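PDB 6KFQ: rhodopsin from Rubrobacter xylanophilus, which binds retinal as a microbial rhodopsin and pumps protons, combining this transport with exceptionally high thermostability. Local coordinates for residues L86-F100 / L144-R156. Residues are numbered along the deposited sequence; the frame is centred on the assembly and turned at random.
Sequences LCLLALADPRRNVTF and LLVSRLFAEASRR. With MPG ([(Z)-octadec-9-enyl] (2R)-2,3-bis(oxidanyl)propanoate), chain O; MPG ([(Z)-octadec-9-enyl] (2R)-2,3-bis(oxidanyl)propanoate), chain F; SO4 (sulfate ion), chain S.
F100 and R148 hold CG anti to the backbone N (chi1 172° and 178°), which lays the arginine chain over one face of the ring. R148 CG sits 3.8 Å from the F100 ring centroid, a CH-pi contact over the face, nearer CE1 than the centre. A bend at chi2 then carries the guanidinium past the ring to a sulfate, probably from crystallisation. NH1 and NH2 of R148 each donate an almost straight bond to it, and F100 N donates a third.

R148 and R155 share E152 in two salt bridges. R148 grips it side-on: NE lies 2.9 Å from E152 OE2, on its anti lone pair, and NH2 bonds the same oxygen. R155 NH2 reaches E152 OE1 from above the carboxylate plane.

L149 is a knob in the hole formed by L86, C87, A90 and F100; its CD2 comes 3.6 Å from F100 CE2.

From the turn A153-R156, R156 NE donates to L89 O at 2.8 Å, in the last turn of helix 70-90; NH2 bonds L88 O and L89 O weakly. Losing the guanidinium to an alanine at R156 would probably leave the L88 and L89 carbonyls without their charged partner.

The contact ties helix 124-153 to helix 70-90 and the start of helix 98-120, at the cytoplasmic end of the seven-helix bundle. F164 of helix 158-184 packs on L149 and A153, while I226 of helix 220-228 touches L89 and R156.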
# COMPACT_ATOMS: atom_id res chain seq x y z
N LEU A 86 -2.83 -7.55 -6.83
CA LEU A 86 -3.60 -8.67 -6.31
C LEU A 86 -4.70 -9.07 -7.29
O LEU A 86 -4.96 -10.26 -7.47
CB LEU A 86 -4.20 -8.32 -4.95
CG LEU A 86 -3.25 -8.17 -3.76
CD1 LEU A 86 -4.02 -7.74 -2.50
CD2 LEU A 86 -2.46 -9.44 -3.51
N CYS A 87 -5.35 -8.09 -7.93
CA CYS A 87 -6.37 -8.40 -8.92
C CYS A 87 -5.79 -9.17 -10.10
O CYS A 87 -6.41 -10.12 -10.60
CB CYS A 87 -7.03 -7.11 -9.42
SG CYS A 87 -8.11 -6.30 -8.21
N LEU A 88 -4.61 -8.76 -10.59
CA LEU A 88 -4.03 -9.41 -11.76
C LEU A 88 -3.56 -10.83 -11.44
O LEU A 88 -3.57 -11.69 -12.32
CB LEU A 88 -2.88 -8.57 -12.30
CG LEU A 88 -3.29 -7.16 -12.71
CD1 LEU A 88 -2.07 -6.33 -13.11
CD2 LEU A 88 -4.30 -7.20 -13.85
N LEU A 89 -3.15 -11.09 -10.19
CA LEU A 89 -2.89 -12.46 -9.77
C LEU A 89 -4.16 -13.30 -9.78
O LEU A 89 -4.17 -14.41 -10.34
CB LEU A 89 -2.29 -12.49 -8.37
CG LEU A 89 -0.83 -12.07 -8.18
CD1 LEU A 89 -0.48 -12.20 -6.70
CD2 LEU A 89 0.11 -12.93 -9.03
N ALA A 90 -5.24 -12.79 -9.17
CA ALA A 90 -6.43 -13.59 -8.88
C ALA A 90 -7.33 -13.78 -10.10
O ALA A 90 -7.94 -14.84 -10.26
CB ALA A 90 -7.24 -12.95 -7.75
N LEU A 91 -7.45 -12.76 -10.95
CA LEU A 91 -8.44 -12.78 -12.02
C LEU A 91 -7.83 -13.26 -13.33
O LEU A 91 -6.83 -12.71 -13.81
CB LEU A 91 -9.05 -11.38 -12.20
CG LEU A 91 -9.69 -10.76 -10.96
CD1 LEU A 91 -9.85 -9.25 -11.13
CD2 LEU A 91 -11.04 -11.40 -10.64
N ALA A 92 -8.45 -14.29 -13.92
CA ALA A 92 -7.92 -14.89 -15.14
C ALA A 92 -8.08 -13.98 -16.35
O ALA A 92 -7.30 -14.06 -17.30
CB ALA A 92 -8.60 -16.24 -15.40
N ASP A 93 -9.09 -13.10 -16.33
CA ASP A 93 -9.29 -12.12 -17.40
C ASP A 93 -9.79 -10.84 -16.76
O ASP A 93 -11.01 -10.64 -16.62
CB ASP A 93 -10.26 -12.62 -18.46
CG ASP A 93 -10.26 -11.75 -19.71
OD1 ASP A 93 -11.06 -12.02 -20.63
OD2 ASP A 93 -9.44 -10.81 -19.78
N PRO A 94 -8.89 -9.93 -16.37
CA PRO A 94 -9.32 -8.70 -15.70
C PRO A 94 -10.13 -7.77 -16.60
O PRO A 94 -10.87 -6.92 -16.08
CB PRO A 94 -8.00 -8.04 -15.27
CG PRO A 94 -6.97 -9.15 -15.36
CD PRO A 94 -7.42 -10.03 -16.46
N ARG A 95 -10.04 -7.91 -17.92
CA ARG A 95 -10.79 -7.04 -18.81
C ARG A 95 -12.29 -7.20 -18.65
O ARG A 95 -13.06 -6.28 -18.95
CB ARG A 95 -10.38 -7.30 -20.26
N ARG A 96 -12.75 -8.36 -18.17
CA ARG A 96 -14.16 -8.58 -17.90
C ARG A 96 -14.55 -8.23 -16.47
O ARG A 96 -15.73 -8.38 -16.10
CB ARG A 96 -14.55 -10.04 -18.19
CG ARG A 96 -14.14 -11.02 -17.11
N ASN A 97 -13.61 -7.77 -15.64
CA ASN A 97 -13.87 -7.46 -14.24
C ASN A 97 -13.71 -5.97 -13.95
O ASN A 97 -13.29 -5.60 -12.85
CB ASN A 97 -12.94 -8.26 -13.33
CG ASN A 97 -13.02 -9.75 -13.58
OD1 ASN A 97 -12.02 -10.38 -13.91
ND2 ASN A 97 -14.21 -10.31 -13.42
N VAL A 98 -14.02 -5.11 -14.92
CA VAL A 98 -13.80 -3.68 -14.74
C VAL A 98 -14.60 -3.15 -13.55
O VAL A 98 -14.08 -2.41 -12.71
CB VAL A 98 -14.14 -2.92 -16.03
CG1 VAL A 98 -14.16 -1.41 -15.76
CG2 VAL A 98 -13.13 -3.25 -17.11
N THR A 99 -15.87 -3.54 -13.45
CA THR A 99 -16.73 -3.04 -12.38
C THR A 99 -16.15 -3.39 -11.01
O THR A 99 -16.11 -2.54 -10.11
CB THR A 99 -18.15 -3.58 -12.53
OG1 THR A 99 -18.70 -3.12 -13.77
CG2 THR A 99 -19.04 -3.10 -11.38
N PHE A 100 -15.70 -4.63 -10.83
CA PHE A 100 -15.10 -5.00 -9.55
C PHE A 100 -13.83 -4.19 -9.29
O PHE A 100 -13.64 -3.65 -8.20
CB PHE A 100 -14.80 -6.49 -9.49
CG PHE A 100 -14.02 -6.89 -8.28
CD1 PHE A 100 -14.67 -7.12 -7.07
CD2 PHE A 100 -12.64 -6.99 -8.32
CE1 PHE A 100 -13.95 -7.46 -5.94
CE2 PHE A 100 -11.91 -7.32 -7.19
CZ PHE A 100 -12.56 -7.56 -6.00
N LEU A 144 -14.17 -6.85 -0.28
CA LEU A 144 -14.07 -7.23 -1.68
C LEU A 144 -12.90 -8.17 -1.89
O LEU A 144 -12.99 -9.14 -2.65
CB LEU A 144 -13.93 -5.99 -2.56
CG LEU A 144 -15.23 -5.17 -2.63
CD1 LEU A 144 -15.07 -3.98 -3.55
CD2 LEU A 144 -16.37 -6.04 -3.08
N LEU A 145 -11.80 -7.91 -1.19
CA LEU A 145 -10.64 -8.79 -1.29
C LEU A 145 -10.97 -10.20 -0.83
O LEU A 145 -10.61 -11.18 -1.49
CB LEU A 145 -9.49 -8.19 -0.47
CG LEU A 145 -8.18 -8.99 -0.43
CD1 LEU A 145 -7.57 -9.11 -1.83
CD2 LEU A 145 -7.20 -8.33 0.53
N VAL A 146 -11.66 -10.33 0.30
CA VAL A 146 -11.88 -11.64 0.88
C VAL A 146 -13.01 -12.38 0.17
O VAL A 146 -12.90 -13.57 -0.13
CB VAL A 146 -12.14 -11.52 2.39
CG1 VAL A 146 -12.67 -12.83 2.95
CG2 VAL A 146 -10.87 -11.11 3.12
N SER A 147 -14.11 -11.68 -0.13
CA SER A 147 -15.28 -12.36 -0.67
C SER A 147 -15.14 -12.68 -2.15
O SER A 147 -15.75 -13.65 -2.63
CB SER A 147 -16.53 -11.49 -0.45
OG SER A 147 -16.44 -10.30 -1.21
N ARG A 148 -14.38 -11.89 -2.90
CA ARG A 148 -14.27 -12.08 -4.35
C ARG A 148 -12.93 -12.64 -4.78
O ARG A 148 -12.88 -13.65 -5.49
CB ARG A 148 -14.52 -10.75 -5.06
CG ARG A 148 -14.38 -10.80 -6.57
CD ARG A 148 -15.49 -11.62 -7.20
NE ARG A 148 -15.34 -11.67 -8.65
CZ ARG A 148 -15.89 -10.81 -9.49
NH1 ARG A 148 -16.66 -9.83 -9.02
NH2 ARG A 148 -15.69 -10.93 -10.79
N LEU A 149 -11.82 -12.02 -4.38
CA LEU A 149 -10.53 -12.40 -4.97
C LEU A 149 -10.03 -13.74 -4.46
O LEU A 149 -9.37 -14.47 -5.21
CB LEU A 149 -9.49 -11.30 -4.74
CG LEU A 149 -9.70 -10.03 -5.56
CD1 LEU A 149 -8.53 -9.08 -5.37
CD2 LEU A 149 -9.91 -10.36 -7.02
N PHE A 150 -10.30 -14.09 -3.19
CA PHE A 150 -9.89 -15.41 -2.72
C PHE A 150 -10.59 -16.50 -3.51
O PHE A 150 -9.99 -17.54 -3.82
CB PHE A 150 -10.17 -15.56 -1.23
CG PHE A 150 -9.04 -15.09 -0.35
CD1 PHE A 150 -8.97 -13.76 0.05
CD2 PHE A 150 -8.05 -15.97 0.09
CE1 PHE A 150 -7.93 -13.31 0.86
CE2 PHE A 150 -7.02 -15.53 0.90
CZ PHE A 150 -6.96 -14.20 1.29
N ALA A 151 -11.86 -16.29 -3.85
CA ALA A 151 -12.58 -17.27 -4.64
C ALA A 151 -12.04 -17.33 -6.07
O ALA A 151 -11.87 -18.41 -6.63
CB ALA A 151 -14.08 -16.95 -4.64
N GLU A 152 -11.77 -16.16 -6.66
CA GLU A 152 -11.20 -16.14 -8.01
C GLU A 152 -9.85 -16.84 -8.05
O GLU A 152 -9.60 -17.64 -8.95
CB GLU A 152 -11.07 -14.69 -8.48
CG GLU A 152 -12.41 -13.99 -8.67
CD GLU A 152 -12.99 -14.22 -10.05
OE1 GLU A 152 -12.36 -14.94 -10.85
OE2 GLU A 152 -14.07 -13.65 -10.33
N ALA A 153 -8.99 -16.55 -7.08
CA ALA A 153 -7.64 -17.11 -7.10
C ALA A 153 -7.65 -18.63 -6.93
O ALA A 153 -6.70 -19.30 -7.37
CB ALA A 153 -6.79 -16.47 -6.01
N SER A 154 -8.68 -19.18 -6.31
CA SER A 154 -8.74 -20.63 -6.14
C SER A 154 -8.97 -21.36 -7.45
O SER A 154 -8.80 -22.58 -7.49
CB SER A 154 -9.84 -20.98 -5.14
OG SER A 154 -11.10 -20.58 -5.63
N ARG A 155 -9.36 -20.65 -8.51
CA ARG A 155 -9.51 -21.23 -9.84
C ARG A 155 -8.25 -21.10 -10.68
O ARG A 155 -8.20 -21.62 -11.80
CB ARG A 155 -10.67 -20.58 -10.59
CG ARG A 155 -12.03 -20.79 -9.94
CD ARG A 155 -13.15 -20.35 -10.88
NE ARG A 155 -12.99 -18.97 -11.31
CZ ARG A 155 -13.86 -18.31 -12.07
NH1 ARG A 155 -14.98 -18.91 -12.48
NH2 ARG A 155 -13.63 -17.05 -12.42
N ARG A 156 -7.24 -20.40 -10.19
CA ARG A 156 -5.98 -20.27 -10.89
C ARG A 156 -5.11 -21.49 -10.61
O ARG A 156 -5.51 -22.40 -9.88
CB ARG A 156 -5.29 -18.98 -10.47
CG ARG A 156 -6.15 -17.75 -10.71
CD ARG A 156 -6.05 -17.30 -12.15
NE ARG A 156 -5.34 -16.03 -12.24
CZ ARG A 156 -4.65 -15.63 -13.31
NH1 ARG A 156 -4.55 -16.42 -14.38
NH2 ARG A 156 -4.05 -14.45 -13.29
C2 MPG O . -20.74 3.84 -17.23
C3 MPG O . -21.51 2.54 -17.15
C4 MPG O . -20.72 1.39 -16.56
C5 MPG O . -20.35 1.56 -15.10
C6 MPG O . -19.88 0.28 -14.44
C7 MPG O . -19.52 0.41 -12.96
C8 MPG O . -18.30 1.24 -12.68
C9 MPG O . -17.95 1.30 -11.23
C10 MPG O . -17.96 2.39 -10.51
C11 MPG O . -17.62 2.54 -9.06
C12 MPG O . -16.61 3.62 -8.80
C13 MPG O . -16.96 4.95 -9.45
C14 MPG O . -15.99 6.07 -9.15
C15 MPG O . -16.06 6.59 -7.73
C16 MPG O . -15.05 7.67 -7.43
C17 MPG O . -15.10 8.22 -6.02
C18 MPG O . -13.99 9.20 -5.73
C1 MPG O . -19.58 3.80 -18.18
C4 MPG F . -9.95 -15.59 3.80
C5 MPG F . -8.63 -15.53 4.52
C6 MPG F . -8.49 -14.37 5.47
C7 MPG F . -7.14 -14.27 6.16
C8 MPG F . -7.07 -13.19 7.20
C9 MPG F . -5.73 -13.05 7.85
C10 MPG F . -5.51 -12.28 8.89
C11 MPG F . -6.59 -11.47 9.56
C12 MPG F . -6.18 -10.89 10.87
C13 MPG F . -5.22 -9.71 10.80
C14 MPG F . -4.85 -9.17 12.17
C15 MPG F . -4.04 -7.90 12.17
C16 MPG F . -3.71 -7.42 13.56
C17 MPG F . -3.05 -6.07 13.68
C18 MPG F . -2.81 -5.65 15.12
S SO4 S . -17.31 -7.84 -12.34
O1 SO4 S . -17.75 -7.96 -10.96
O2 SO4 S . -16.50 -6.65 -12.54
O3 SO4 S . -16.54 -9.03 -12.68
O4 SO4 S . -18.47 -7.76 -13.24
O HOH W 1 -11.24 -14.25 -13.65